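Local coordinates for protein five-membered-cyclitol-phosphate synthase (Streptomyces citricolor, PDB 6K96) that belongs to the myo-inositol-1-phosphate synthase family and binds nicotinamide-adenine-dinucleotide and a sodium ion, at residues S207-N215 / V245-P254; D302-V313 / Y345-E353. All blocks are in the same frame, centred on the assembly; numbering follows the deposited sequence.

Interaction 1 of 2, residues S207-N215 / V245-P254; sequences SLASSYQLN and VDTSNVEVIP
Strand 207-215 runs parallel to strand 250-253, their axes 4.7 Å apart at closest and 7° apart in direction, with bridges from Ser211-Val250 to Leu214-Ile253. The ladder begins where Ser211 N gives its hydrogen to Asn249 O at 3.2 Å, and Glu251 N returns a bond to Ser211 O. Gln213 N then reaches Glu251 O, and Ile253 N closes on Gln213 O at 2.9 Å, N-H...O angle 165°; a weak bond from Asn215 N to Ile253 O ends the run. Tyr212 and Leu214 share one face with Glu251 and Ile253, and there Leu214 CB lies 4.2 Å from Ile253 CB. On the other face Gln213 runs alongside Val252 in the same direction. A chi1 of 162° stretches Gln213 out past Val252, Gln213 CD to Val252 CG1 4.2 Å, and its amide reaches His194 and Lys236. Beyond the ladder Leu208 turns one methyl into the incoming loop: Leu208 CD2 rests 3.3 Å from Asp246 O and 3.8 Å from Val250 CG2, with Leu208 standing roughly perpendicular to Val250. Ser248 N donates to Asp246 OD1, making an Asx turn, and Ser248 OG bonds to the same oxygen. Just after this turn Asn249 brings its CB to 3.3 Å from Ala209 O. Ala209 and Ser210 form a classic beta bulge opposite Glu273, on strand 265-275, which borders strand 207-217 along its other edge. Helix 190-203 lies on the Ser211 and Gln213 face, where His194 bonds to both side chains, while Leu216 of the second subunit packs against Tyr212 and Leu214 on the opposite face.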
loop_
_atom_site.group_PDB
_atom_site.type_symbol
_atom_site.label_atom_id
_atom_site.label_comp_id
_atom_site.label_asym_id
_atom_site.label_seq_id
_atom_site.Cartn_x
_atom_site.Cartn_y
_atom_site.Cartn_z
ATOM N N SER B 207 -20.038 -7.545 6.264
ATOM C CA SER B 207 -19.809 -9.006 6.162
ATOM C C SER B 207 -18.372 -9.241 5.694
ATOM O O SER B 207 -17.923 -8.558 4.755
ATOM C CB SER B 207 -20.852 -9.655 5.260
ATOM O OG SER B 207 -22.179 -9.241 5.626
ATOM N N LEU B 208 -17.668 -10.193 6.313
ATOM C CA LEU B 208 -16.302 -10.583 5.869
ATOM C C LEU B 208 -16.440 -11.547 4.694
ATOM O O LEU B 208 -17.289 -12.415 4.727
ATOM C CB LEU B 208 -15.581 -11.177 7.073
ATOM C CG LEU B 208 -14.073 -11.357 7.006
ATOM C CD1 LEU B 208 -13.331 -10.093 6.539
ATOM C CD2 LEU B 208 -13.587 -11.757 8.389
ATOM N N ALA B 209 -15.796 -11.246 3.591
ATOM C CA ALA B 209 -15.560 -12.198 2.492
ATOM C C ALA B 209 -14.262 -12.943 2.797
ATOM O O ALA B 209 -14.245 -14.157 2.579
ATOM C CB ALA B 209 -15.455 -11.519 1.148
ATOM N N SER B 210 -13.212 -12.258 3.244
ATOM C CA SER B 210 -11.864 -12.857 3.255
ATOM C C SER B 210 -10.872 -11.897 3.849
ATOM O O SER B 210 -11.140 -10.646 3.785
ATOM C CB SER B 210 -11.409 -13.278 1.883
ATOM O OG SER B 210 -10.863 -12.220 1.134
ATOM N N SER B 211 -9.796 -12.447 4.413
ATOM C CA SER B 211 -8.674 -11.634 4.957
ATOM C C SER B 211 -7.400 -12.480 4.956
ATOM O O SER B 211 -7.522 -13.638 4.925
ATOM C CB SER B 211 -9.016 -10.973 6.297
ATOM O OG SER B 211 -7.930 -10.201 6.811
ATOM N N TYR B 212 -6.241 -11.875 4.813
ATOM C CA TYR B 212 -4.935 -12.504 5.084
ATOM C C TYR B 212 -4.070 -11.510 5.831
ATOM O O TYR B 212 -4.236 -10.281 5.718
ATOM C CB TYR B 212 -4.238 -13.082 3.838
ATOM C CG TYR B 212 -4.043 -12.167 2.658
ATOM C CD1 TYR B 212 -2.955 -11.325 2.616
ATOM C CD2 TYR B 212 -4.934 -12.142 1.590
ATOM C CE1 TYR B 212 -2.754 -10.437 1.561
ATOM C CE2 TYR B 212 -4.755 -11.264 0.535
ATOM C CZ TYR B 212 -3.657 -10.411 0.515
ATOM O OH TYR B 212 -3.438 -9.526 -0.495
ATOM N N GLN B 213 -3.156 -12.095 6.576
ATOM C CA GLN B 213 -2.083 -11.435 7.340
ATOM C C GLN B 213 -0.814 -12.193 6.967
ATOM O O GLN B 213 -0.855 -13.402 7.079
ATOM C CB GLN B 213 -2.422 -11.577 8.819
ATOM C CG GLN B 213 -1.248 -11.340 9.757
ATOM C CD GLN B 213 -1.588 -11.411 11.229
ATOM O OE1 GLN B 213 -0.676 -11.505 12.053
ATOM N NE2 GLN B 213 -2.878 -11.327 11.572
ATOM N N LEU B 214 0.236 -11.520 6.504
ATOM C CA LEU B 214 1.564 -12.163 6.411
ATOM C C LEU B 214 2.610 -11.268 7.031
ATOM O O LEU B 214 2.401 -10.086 6.947
ATOM C CB LEU B 214 1.884 -12.550 4.970
ATOM C CG LEU B 214 1.612 -11.521 3.878
ATOM C CD1 LEU B 214 2.939 -11.036 3.321
ATOM C CD2 LEU B 214 0.819 -12.218 2.766
ATOM N N ASN B 215 3.652 -11.865 7.625
ATOM C CA ASN B 215 4.762 -11.202 8.368
ATOM C C ASN B 215 6.095 -11.577 7.695
ATOM O O ASN B 215 6.163 -12.603 6.996
ATOM C CB ASN B 215 4.737 -11.526 9.858
ATOM C CG ASN B 215 3.396 -11.236 10.504
ATOM O OD1 ASN B 215 3.217 -10.206 11.183
ATOM N ND2 ASN B 215 2.430 -12.118 10.281
ATOM N N VAL B 245 -17.247 -12.490 13.628
ATOM C CA VAL B 245 -16.131 -12.673 12.645
ATOM C C VAL B 245 -16.231 -14.075 12.031
ATOM O O VAL B 245 -15.874 -15.028 12.765
ATOM C CB VAL B 245 -14.733 -12.510 13.287
ATOM C CG1 VAL B 245 -13.730 -11.990 12.266
ATOM C CG2 VAL B 245 -14.711 -11.645 14.553
ATOM N N ASP B 246 -16.694 -14.220 10.772
ATOM C CA ASP B 246 -16.588 -15.504 10.003
ATOM C C ASP B 246 -15.114 -15.672 9.578
ATOM O O ASP B 246 -14.702 -14.893 8.683
ATOM C CB ASP B 246 -17.541 -15.572 8.794
ATOM C CG ASP B 246 -17.337 -16.807 7.902
ATOM O OD1 ASP B 246 -16.416 -17.585 8.180
ATOM O OD2 ASP B 246 -18.070 -16.978 6.899
ATOM N N THR B 247 -14.362 -16.620 10.179
ATOM C CA THR B 247 -12.917 -16.896 9.903
ATOM C C THR B 247 -12.750 -18.100 8.942
ATOM O O THR B 247 -11.594 -18.576 8.756
ATOM C CB THR B 247 -12.111 -17.170 11.187
ATOM O OG1 THR B 247 -12.778 -18.274 11.792
ATOM C CG2 THR B 247 -12.017 -16.018 12.153
ATOM N N SER B 248 -13.815 -18.615 8.327
ATOM C CA SER B 248 -13.663 -19.730 7.346
ATOM C C SER B 248 -12.805 -19.251 6.160
ATOM O O SER B 248 -12.176 -20.107 5.536
ATOM C CB SER B 248 -14.981 -20.352 6.921
ATOM O OG SER B 248 -15.767 -19.475 6.126
ATOM N N ASN B 249 -12.712 -17.933 5.888
ATOM C CA ASN B 249 -11.806 -17.401 4.822
ATOM C C ASN B 249 -10.794 -16.385 5.356
ATOM O O ASN B 249 -10.389 -15.556 4.595
ATOM C CB ASN B 249 -12.576 -16.808 3.640
ATOM C CG ASN B 249 -13.503 -17.818 2.990
ATOM O OD1 ASN B 249 -14.705 -17.715 3.183
ATOM N ND2 ASN B 249 -12.952 -18.818 2.299
ATOM N N VAL B 250 -10.301 -16.550 6.571
ATOM C CA VAL B 250 -9.215 -15.725 7.163
ATOM C C VAL B 250 -7.953 -16.577 7.271
ATOM O O VAL B 250 -7.978 -17.503 8.020
ATOM C CB VAL B 250 -9.621 -15.217 8.549
ATOM C CG1 VAL B 250 -8.502 -14.461 9.217
ATOM C CG2 VAL B 250 -10.889 -14.400 8.490
ATOM N N GLU B 251 -6.854 -16.171 6.655
ATOM C CA GLU B 251 -5.613 -16.974 6.585
ATOM C C GLU B 251 -4.560 -16.182 7.339
ATOM O O GLU B 251 -4.425 -15.050 7.066
ATOM C CB GLU B 251 -5.151 -17.208 5.137
ATOM C CG GLU B 251 -5.131 -18.637 4.617
ATOM C CD GLU B 251 -4.891 -19.805 5.588
ATOM O OE1 GLU B 251 -3.866 -19.787 6.381
ATOM O OE2 GLU B 251 -5.742 -20.745 5.564
ATOM N N VAL B 252 -3.832 -16.793 8.233
ATOM C CA VAL B 252 -2.619 -16.170 8.785
ATOM C C VAL B 252 -1.414 -16.935 8.250
ATOM O O VAL B 252 -1.370 -18.134 8.404
ATOM C CB VAL B 252 -2.660 -16.179 10.314
ATOM C CG1 VAL B 252 -1.384 -15.566 10.861
ATOM C CG2 VAL B 252 -3.898 -15.464 10.855
ATOM N N ILE B 253 -0.455 -16.241 7.654
ATOM C CA ILE B 253 0.926 -16.762 7.460
ATOM C C ILE B 253 1.895 -16.036 8.411
ATOM O O ILE B 253 2.480 -15.002 8.045
ATOM C CB ILE B 253 1.330 -16.576 5.991
ATOM C CG1 ILE B 253 0.234 -17.005 5.007
ATOM C CG2 ILE B 253 2.663 -17.282 5.751
ATOM C CD1 ILE B 253 -0.625 -15.900 4.446
ATOM N N PRO B 254 2.146 -16.548 9.649
ATOM C CA PRO B 254 3.026 -15.878 10.612
ATOM C C PRO B 254 4.495 -15.869 10.177
ATOM O O PRO B 254 5.242 -15.178 10.793
ATOM C CB PRO B 254 2.936 -16.751 11.882
ATOM C CG PRO B 254 2.662 -18.124 11.334
ATOM C CD PRO B 254 1.700 -17.852 10.179
HETATM O O HOH W 1 -15.621 -16.002 4.808
#

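Interaction 2 of 2, residues D302-V313 / Y345-E353; sequences DLIRIAAAARRV and YRQLDAVTE
Leu348 drives its two methyls against helix 302-313 in a helix-helix packing; the axes of segments 302-313 and 345-353 cross at 49°, 10.0 Å apart at closest. Segment 302-313 rests with Ile304, Ala307 and Ala308 on strands 5-10 and 127-130 of the parallel sheet, and 345-353 covers its other side. Apolar contact makes up most of the interface. The first torsion of Leu348 swings CG away from its own backbone N and sends the fork across to the partner helix: Leu348 CD2 lies 3.9 Å from Ile306 O and 4.2 Å from Ile306 CG2, while Leu348 CD1 settles over the backbone between Ala309 and Ala310, 3.9 Å from Ala310 N. The small side chains of those two alanines let the leucine come down close to the helix backbone. One turn further on, at the C-terminal ends of the two segments, Val313 CG2 meets Val351 CG1 at 3.5 Å, their side chains slanting past each other. Thr352 adds its OG1 to the same patch, near Val313 CG2.

Polar contact is confined to the opposite end. Tyr345 OH gives a weak hydrogen bond to Asp302 OD1 at 2.8 Å, with ring and carboxylate planes 77° apart. Arg44 forms a salt bridge with that same oxygen, which probably offsets part of the carboxylate charge; the tyrosine is a further, weaker partner. Ile306 joins the polar and apolar halves, its CD1 standing obliquely to the tyrosine ring and 3.5 Å from Tyr345 OH.

Within helix 338-353, Thr352 turns its hydroxyl back along the helix: Thr352 OG1 donates to Leu348 O at 3.0 Å, with the donor tilted 18° from the carbonyl plane.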
loop_
_atom_site.group_PDB
_atom_site.type_symbol
_atom_site.label_atom_id
_atom_site.label_comp_id
_atom_site.label_asym_id
_atom_site.label_seq_id
_atom_site.Cartn_x
_atom_site.Cartn_y
_atom_site.Cartn_z
ATOM N N ASP B 302 7.991 -2.360 31.306
ATOM C CA ASP B 302 6.784 -2.478 32.164
ATOM C C ASP B 302 6.987 -3.680 33.122
ATOM O O ASP B 302 7.131 -3.450 34.315
ATOM C CB ASP B 302 5.554 -2.630 31.251
ATOM C CG ASP B 302 4.750 -1.359 31.051
ATOM O OD1 ASP B 302 3.925 -1.088 31.921
ATOM O OD2 ASP B 302 4.922 -0.650 30.019
ATOM N N LEU B 303 7.096 -4.909 32.594
ATOM C CA LEU B 303 7.138 -6.160 33.394
ATOM C C LEU B 303 8.314 -6.142 34.390
ATOM O O LEU B 303 8.101 -6.556 35.530
ATOM C CB LEU B 303 7.235 -7.379 32.459
ATOM C CG LEU B 303 6.044 -7.611 31.540
ATOM C CD1 LEU B 303 6.248 -8.885 30.763
ATOM C CD2 LEU B 303 4.740 -7.675 32.306
ATOM N N ILE B 304 9.520 -5.745 33.987
ATOM C CA ILE B 304 10.682 -5.834 34.919
ATOM C C ILE B 304 10.466 -4.871 36.080
ATOM O O ILE B 304 10.952 -5.162 37.183
ATOM C CB ILE B 304 12.055 -5.597 34.283
ATOM C CG1 ILE B 304 12.121 -4.243 33.580
ATOM C CG2 ILE B 304 12.434 -6.760 33.387
ATOM C CD1 ILE B 304 13.412 -4.027 32.850
ATOM N N ARG B 305 9.792 -3.749 35.853
ATOM C CA ARG B 305 9.554 -2.781 36.948
ATOM C C ARG B 305 8.392 -3.326 37.783
ATOM O O ARG B 305 8.406 -3.095 39.028
ATOM C CB ARG B 305 9.245 -1.369 36.451
ATOM C CG ARG B 305 10.430 -0.566 35.933
ATOM C CD ARG B 305 10.093 0.164 34.637
ATOM N NE ARG B 305 9.382 1.428 34.706
ATOM C CZ ARG B 305 8.560 1.917 33.762
ATOM N NH1 ARG B 305 8.289 1.272 32.646
ATOM N NH2 ARG B 305 8.000 3.085 33.925
ATOM N N ILE B 306 7.418 -4.001 37.155
ATOM C CA ILE B 306 6.288 -4.573 37.928
ATOM C C ILE B 306 6.905 -5.573 38.892
ATOM O O ILE B 306 6.569 -5.530 40.088
ATOM C CB ILE B 306 5.190 -5.182 37.056
ATOM C CG1 ILE B 306 4.558 -4.182 36.098
ATOM C CG2 ILE B 306 4.121 -5.771 37.956
ATOM C CD1 ILE B 306 3.762 -4.855 34.985
ATOM N N ALA B 307 7.847 -6.354 38.368
ATOM C CA ALA B 307 8.646 -7.388 39.065
ATOM C C ALA B 307 9.359 -6.786 40.272
ATOM O O ALA B 307 9.029 -7.177 41.410
ATOM C CB ALA B 307 9.637 -7.987 38.096
ATOM N N ALA B 308 10.334 -5.901 40.038
ATOM C CA ALA B 308 11.230 -5.349 41.084
ATOM C C ALA B 308 10.408 -4.671 42.177
ATOM O O ALA B 308 10.628 -5.019 43.352
ATOM C CB ALA B 308 12.271 -4.443 40.491
ATOM N N ALA B 309 9.467 -3.792 41.830
ATOM C CA ALA B 309 8.714 -2.993 42.828
ATOM C C ALA B 309 7.921 -3.931 43.743
ATOM O O ALA B 309 7.869 -3.684 44.933
ATOM C CB ALA B 309 7.811 -1.995 42.160
ATOM N N ALA B 310 7.413 -5.025 43.188
ATOM C CA ALA B 310 6.618 -6.057 43.896
ATOM C C ALA B 310 7.511 -6.820 44.876
ATOM O O ALA B 310 7.112 -6.983 46.030
ATOM C CB ALA B 310 5.972 -6.982 42.899
ATOM N N ARG B 311 8.709 -7.206 44.463
ATOM C CA ARG B 311 9.691 -7.853 45.373
ATOM C C ARG B 311 10.100 -6.893 46.514
ATOM O O ARG B 311 10.262 -7.365 47.659
ATOM C CB ARG B 311 10.885 -8.374 44.568
ATOM C CG ARG B 311 11.882 -9.146 45.410
ATOM C CD ARG B 311 12.998 -9.676 44.536
ATOM N NE ARG B 311 14.043 -10.307 45.329
ATOM C CZ ARG B 311 15.104 -9.681 45.818
ATOM N NH1 ARG B 311 15.312 -8.391 45.616
ATOM N NH2 ARG B 311 15.967 -10.355 46.531
ATOM N N ARG B 312 10.303 -5.607 46.219
ATOM C CA ARG B 312 10.640 -4.547 47.232
ATOM C C ARG B 312 9.499 -4.450 48.254
ATOM O O ARG B 312 9.796 -4.312 49.434
ATOM C CB ARG B 312 10.861 -3.143 46.641
ATOM C CG ARG B 312 11.855 -3.023 45.495
ATOM C CD ARG B 312 12.960 -2.019 45.761
ATOM N NE ARG B 312 13.915 -2.076 44.673
ATOM C CZ ARG B 312 13.877 -1.327 43.567
ATOM N NH1 ARG B 312 14.808 -1.500 42.633
ATOM N NH2 ARG B 312 12.912 -0.427 43.392
ATOM N N VAL B 313 8.256 -4.627 47.817
ATOM C CA VAL B 313 7.036 -4.508 48.666
ATOM C C VAL B 313 6.524 -5.901 49.109
ATOM O O VAL B 313 5.513 -5.951 49.851
ATOM C CB VAL B 313 6.027 -3.643 47.885
ATOM C CG1 VAL B 313 4.607 -4.190 47.842
ATOM C CG2 VAL B 313 6.048 -2.235 48.431
ATOM N N TYR B 345 -1.805 -1.648 39.575
ATOM C CA TYR B 345 -0.826 -0.536 39.308
ATOM C C TYR B 345 -0.884 0.521 40.421
ATOM O O TYR B 345 0.143 0.927 40.980
ATOM C CB TYR B 345 -1.083 0.169 37.965
ATOM C CG TYR B 345 -0.260 -0.397 36.841
ATOM C CD1 TYR B 345 1.130 -0.382 36.928
ATOM C CD2 TYR B 345 -0.849 -1.001 35.738
ATOM C CE1 TYR B 345 1.918 -0.932 35.939
ATOM C CE2 TYR B 345 -0.072 -1.586 34.746
ATOM C CZ TYR B 345 1.315 -1.509 34.832
ATOM O OH TYR B 345 2.121 -2.023 33.860
ATOM N N ARG B 346 -2.097 0.963 40.721
ATOM C CA ARG B 346 -2.391 2.032 41.723
ATOM C C ARG B 346 -1.957 1.545 43.118
ATOM O O ARG B 346 -1.225 2.310 43.796
ATOM C CB ARG B 346 -3.872 2.387 41.577
ATOM C CG ARG B 346 -4.373 3.505 42.465
ATOM C CD ARG B 346 -5.894 3.506 42.457
ATOM N NE ARG B 346 -6.471 2.226 42.838
ATOM C CZ ARG B 346 -6.451 1.690 44.076
ATOM N NH1 ARG B 346 -5.867 2.295 45.110
ATOM N NH2 ARG B 346 -7.027 0.515 44.257
ATOM N N GLN B 347 -2.336 0.309 43.501
ATOM C CA GLN B 347 -1.934 -0.292 44.802
ATOM C C GLN B 347 -0.404 -0.437 44.836
ATOM O O GLN B 347 0.198 -0.087 45.853
ATOM C CB GLN B 347 -2.689 -1.601 45.061
ATOM C CG GLN B 347 -4.152 -1.398 45.465
ATOM C CD GLN B 347 -4.876 -2.694 45.762
ATOM O OE1 GLN B 347 -6.108 -2.750 45.737
ATOM N NE2 GLN B 347 -4.123 -3.755 46.043
ATOM N N LEU B 348 0.216 -0.880 43.746
ATOM C CA LEU B 348 1.671 -1.172 43.727
ATOM C C LEU B 348 2.459 0.120 43.915
ATOM O O LEU B 348 3.455 0.112 44.679
ATOM C CB LEU B 348 2.065 -1.835 42.405
ATOM C CG LEU B 348 3.548 -2.144 42.249
ATOM C CD1 LEU B 348 4.056 -2.966 43.432
ATOM C CD2 LEU B 348 3.780 -2.872 40.935
ATOM N N ASP B 349 2.046 1.174 43.203
ATOM C CA ASP B 349 2.685 2.513 43.240
ATOM C C ASP B 349 2.526 3.098 44.653
ATOM O O ASP B 349 3.510 3.659 45.209
ATOM C CB ASP B 349 2.072 3.433 42.173
ATOM C CG ASP B 349 2.576 3.215 40.748
ATOM O OD1 ASP B 349 3.753 2.804 40.590
ATOM O OD2 ASP B 349 1.776 3.442 39.798
ATOM N N ALA B 350 1.314 2.988 45.200
ATOM C CA ALA B 350 0.894 3.690 46.427
ATOM C C ALA B 350 1.465 2.965 47.661
ATOM O O ALA B 350 1.683 3.640 48.708
ATOM C CB ALA B 350 -0.616 3.826 46.454
ATOM N N VAL B 351 1.720 1.660 47.584
ATOM C CA VAL B 351 2.284 0.962 48.771
ATOM C C VAL B 351 3.746 1.375 48.810
ATOM O O VAL B 351 4.220 1.792 49.846
ATOM C CB VAL B 351 2.077 -0.564 48.761
ATOM C CG1 VAL B 351 2.941 -1.247 49.795
ATOM C CG2 VAL B 351 0.621 -0.937 48.987
ATOM N N THR B 352 4.391 1.333 47.659
ATOM C CA THR B 352 5.807 1.754 47.486
ATOM C C THR B 352 5.983 3.120 48.155
ATOM O O THR B 352 7.000 3.321 48.833
ATOM C CB THR B 352 6.183 1.799 45.994
ATOM O OG1 THR B 352 6.277 0.442 45.511
ATOM C CG2 THR B 352 7.449 2.596 45.743
ATOM N N GLU B 353 5.011 4.007 47.923
ATOM C CA GLU B 353 4.976 5.362 48.522
ATOM C C GLU B 353 5.243 5.219 50.036
ATOM O O GLU B 353 6.351 5.626 50.496
ATOM C CB GLU B 353 3.666 6.058 48.143
ATOM C CG GLU B 353 3.790 7.577 47.992
ATOM C CD GLU B 353 4.806 8.093 46.977
ATOM O OE1 GLU B 353 4.896 7.490 45.877
ATOM O OE2 GLU B 353 5.527 9.092 47.293
#

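In the fold
From the N terminus, the chain first builds the parallel sheet that includes strands 5-10 and 127-130, then enters strand 207-217. Interaction 1 closes the loop from there to 250-253, a stretch holding helices 220-225 and 234-239, and so adds strand 250-253 in parallel to strand 207-217 in the mixed sheet. The chain goes on through strands 265-275 and 281-291 into helix 292-313. Interaction 2 then closes a second loop, bringing helix 338-353 back onto that helix. The two loops follow in series, neither nesting nor crossing. The centres of interaction 1 and interaction 2 lie about 40 Å apart, on opposite sides of the chain's centre.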